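Local structure of diguanylate cyclase TpbB (Pseudomonas aeruginosa, 4IOB) at residues R94-I99 / L119-A124. The protein catalyses, through its cytoplasmic GGDEF domain, the condensation of two GTP molecules into the second messenger cyclic-di-GMP. Sequence-based numbering, arbitrary orientation.
Sequences RIADNI and LTIGIA
A96 and I99, one helical turn apart, meet L119, I121 and I123 of the strand mainly through methyl groups; no hydrogen bond joins the two segments. CB of A96 is approached by two isoleucine ends, CD1 of I123 at 3.7 Å and CD1 of I121 at 4.0 Å. CD1 of I121 also lies 3.8 Å from the backbone O of A96 and 4.0 Å from CG2 of I99, which places the end of I121 between the two helix residues. I99 presents its CG2 branch: with that methyl anti to the backbone N and CG1 beside the N (chi1 -64°), CG2 of I99 comes to 3.6 Å from CD1 of L119. The I99 side chain runs at about a right angle to both L119 and I121. In I121 and I123 the extended outer torsion carries CD1 out to the helix.

All five touching residues are buried, and the segment axes run nearly antiparallel at 167°, 9.4 Å apart at closest approach. In the next shell, I33 and L31 of strand 27-35 touch I99 and I121 respectively, while R155 of strand 155-157 packs on A96 and forms a salt bridge with D97. T120 points to the other side of the sheet, where A147 of helix 133-150 touches it. L119 lies close to S35, a magnesium ligand, so the packing reaches the neighbourhood of the metal site. Helix 89-102 thus packs on one face of the central mixed sheet and helix 133-150 on the other, the layered alpha/beta fold typical of the GGDEF domain and related to the palm-like fold of nucleotidyl cyclases.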
ATOM      1  N   ARG A  94      -1.421  -2.694 -12.305  1.00 37.67           N
ATOM      2  CA  ARG A  94      -2.645  -2.027 -12.728  1.00 38.86           C
ATOM      3  C   ARG A  94      -3.372  -1.422 -11.531  1.00 39.61           C
ATOM      4  O   ARG A  94      -3.812  -0.272 -11.573  1.00 40.18           O
ATOM      5  CB  ARG A  94      -3.561  -3.021 -13.446  1.00 39.14           C
ATOM      6  CG  ARG A  94      -4.815  -2.405 -14.048  1.00 40.20           C
ATOM      7  CD  ARG A  94      -4.539  -1.810 -15.420  1.00 40.59           C
ATOM      8  N   ILE A  95      -3.495  -2.208 -10.467  1.00 38.67           N
ATOM      9  CA  ILE A  95      -4.162  -1.756  -9.251  1.00 38.47           C
ATOM     10  C   ILE A  95      -3.391  -0.615  -8.596  1.00 39.36           C
ATOM     11  O   ILE A  95      -3.984   0.337  -8.091  1.00 39.45           O
ATOM     12  CB  ILE A  95      -4.333  -2.906  -8.242  1.00 37.60           C
ATOM     13  CG1 ILE A  95      -5.225  -4.001  -8.829  1.00 37.97           C
ATOM     14  CG2 ILE A  95      -4.913  -2.387  -6.934  1.00 37.09           C
ATOM     15  CD1 ILE A  95      -5.462  -5.165  -7.893  1.00 38.62           C
ATOM     16  N   ALA A  96      -2.065  -0.718  -8.611  1.00 39.18           N
ATOM     17  CA  ALA A  96      -1.210   0.326  -8.060  1.00 39.92           C
ATOM     18  C   ALA A  96      -1.392   1.631  -8.826  1.00 40.74           C
ATOM     19  O   ALA A  96      -1.503   2.702  -8.229  1.00 41.11           O
ATOM     20  CB  ALA A  96       0.246  -0.110  -8.088  1.00 40.67           C
ATOM     21  N   ASP A  97      -1.419   1.536 -10.152  1.00 40.51           N
ATOM     22  CA  ASP A  97      -1.657   2.701 -10.995  1.00 39.79           C
ATOM     23  C   ASP A  97      -2.957   3.385 -10.592  1.00 39.41           C
ATOM     24  O   ASP A  97      -3.026   4.610 -10.501  1.00 39.28           O
ATOM     25  CB  ASP A  97      -1.719   2.295 -12.469  1.00 40.06           C
ATOM     26  CG  ASP A  97      -0.389   1.797 -12.995  1.00 40.87           C
ATOM     27  OD1 ASP A  97       0.618   1.896 -12.263  1.00 41.01           O
ATOM     28  OD2 ASP A  97      -0.351   1.307 -14.144  1.00 40.93           O
ATOM     29  N   ASN A  98      -3.987   2.580 -10.351  1.00 39.15           N
ATOM     30  CA  ASN A  98      -5.293   3.096  -9.961  1.00 37.89           C
ATOM     31  C   ASN A  98      -5.264   3.772  -8.595  1.00 36.62           C
ATOM     32  O   ASN A  98      -5.894   4.810  -8.392  1.00 36.39           O
ATOM     33  CB  ASN A  98      -6.334   1.975  -9.972  1.00 38.52           C
ATOM     34  CG  ASN A  98      -6.470   1.319 -11.333  1.00 38.89           C
ATOM     35  OD1 ASN A  98      -5.913   1.794 -12.323  1.00 39.67           O
ATOM     36  ND2 ASN A  98      -7.214   0.219 -11.388  1.00 39.29           N
ATOM     37  N   ILE A  99      -4.531   3.177  -7.660  1.00 34.92           N
ATOM     38  CA  ILE A  99      -4.407   3.731  -6.318  1.00 33.72           C
ATOM     39  C   ILE A  99      -3.727   5.096  -6.349  1.00 35.43           C
ATOM     40  O   ILE A  99      -4.152   6.028  -5.667  1.00 36.55           O
ATOM     41  CB  ILE A  99      -3.614   2.792  -5.389  1.00 32.27           C
ATOM     42  CG1 ILE A  99      -4.370   1.478  -5.188  1.00 31.37           C
ATOM     43  CG2 ILE A  99      -3.351   3.465  -4.051  1.00 32.99           C
ATOM     44  CD1 ILE A  99      -3.684   0.518  -4.241  1.00 30.10           C
ATOM     45  N   LEU A 119       1.072   8.993  -3.460  1.00 45.03           N
ATOM     46  CA  LEU A 119       1.302   7.697  -2.837  1.00 43.59           C
ATOM     47  C   LEU A 119       2.475   6.970  -3.483  1.00 43.69           C
ATOM     48  O   LEU A 119       2.500   6.763  -4.696  1.00 45.08           O
ATOM     49  CB  LEU A 119       0.042   6.830  -2.907  1.00 41.88           C
ATOM     50  CG  LEU A 119      -1.106   7.218  -1.972  1.00 41.76           C
ATOM     51  CD1 LEU A 119      -2.286   6.277  -2.154  1.00 41.91           C
ATOM     52  CD2 LEU A 119      -0.638   7.221  -0.525  1.00 41.58           C
ATOM     53  N   THR A 120       3.449   6.590  -2.663  1.00 39.80           N
ATOM     54  CA  THR A 120       4.580   5.805  -3.132  1.00 36.68           C
ATOM     55  C   THR A 120       4.351   4.337  -2.795  1.00 35.84           C
ATOM     56  O   THR A 120       4.140   3.987  -1.635  1.00 36.72           O
ATOM     57  CB  THR A 120       5.899   6.276  -2.495  1.00 36.52           C
ATOM     58  OG1 THR A 120       6.118   7.656  -2.814  1.00 37.22           O
ATOM     59  CG2 THR A 120       7.066   5.448  -3.010  1.00 36.51           C
ATOM     60  N   ILE A 121       4.389   3.484  -3.813  1.00 34.11           N
ATOM     61  CA  ILE A 121       4.074   2.073  -3.628  1.00 32.21           C
ATOM     62  C   ILE A 121       5.221   1.152  -4.029  1.00 32.17           C
ATOM     63  O   ILE A 121       5.836   1.328  -5.081  1.00 32.83           O
ATOM     64  CB  ILE A 121       2.813   1.673  -4.420  1.00 31.42           C
ATOM     65  CG1 ILE A 121       1.661   2.629  -4.107  1.00 30.42           C
ATOM     66  CG2 ILE A 121       2.422   0.237  -4.110  1.00 31.84           C
ATOM     67  CD1 ILE A 121       0.407   2.356  -4.908  1.00 30.61           C
ATOM     68  N   GLY A 122       5.499   0.169  -3.179  1.00 33.00           N
ATOM     69  CA  GLY A 122       6.501  -0.852  -3.471  1.00 33.66           C
ATOM     70  C   GLY A 122       5.840  -2.209  -3.616  1.00 33.56           C
ATOM     71  O   GLY A 122       5.235  -2.718  -2.672  1.00 35.12           O
ATOM     72  N   ILE A 123       5.955  -2.798  -4.802  1.00 32.91           N
ATOM     73  CA  ILE A 123       5.238  -4.030  -5.113  1.00 33.26           C
ATOM     74  C   ILE A 123       6.130  -5.268  -5.077  1.00 34.17           C
ATOM     75  O   ILE A 123       7.107  -5.365  -5.819  1.00 34.19           O
ATOM     76  CB  ILE A 123       4.563  -3.939  -6.494  1.00 32.40           C
ATOM     77  CG1 ILE A 123       3.765  -2.639  -6.608  1.00 31.33           C
ATOM     78  CG2 ILE A 123       3.678  -5.153  -6.736  1.00 33.03           C
ATOM     79  CD1 ILE A 123       3.182  -2.398  -7.984  1.00 32.25           C
ATOM     80  N   ALA A 124       5.780  -6.212  -4.207  1.00 35.44           N
ATOM     81  CA  ALA A 124       6.485  -7.486  -4.120  1.00 36.78           C
ATOM     82  C   ALA A 124       5.577  -8.612  -4.601  1.00 37.83           C
ATOM     83  O   ALA A 124       4.393  -8.650  -4.265  1.00 39.46           O
ATOM     84  CB  ALA A 124       6.946  -7.743  -2.696  1.00 37.11           C
TER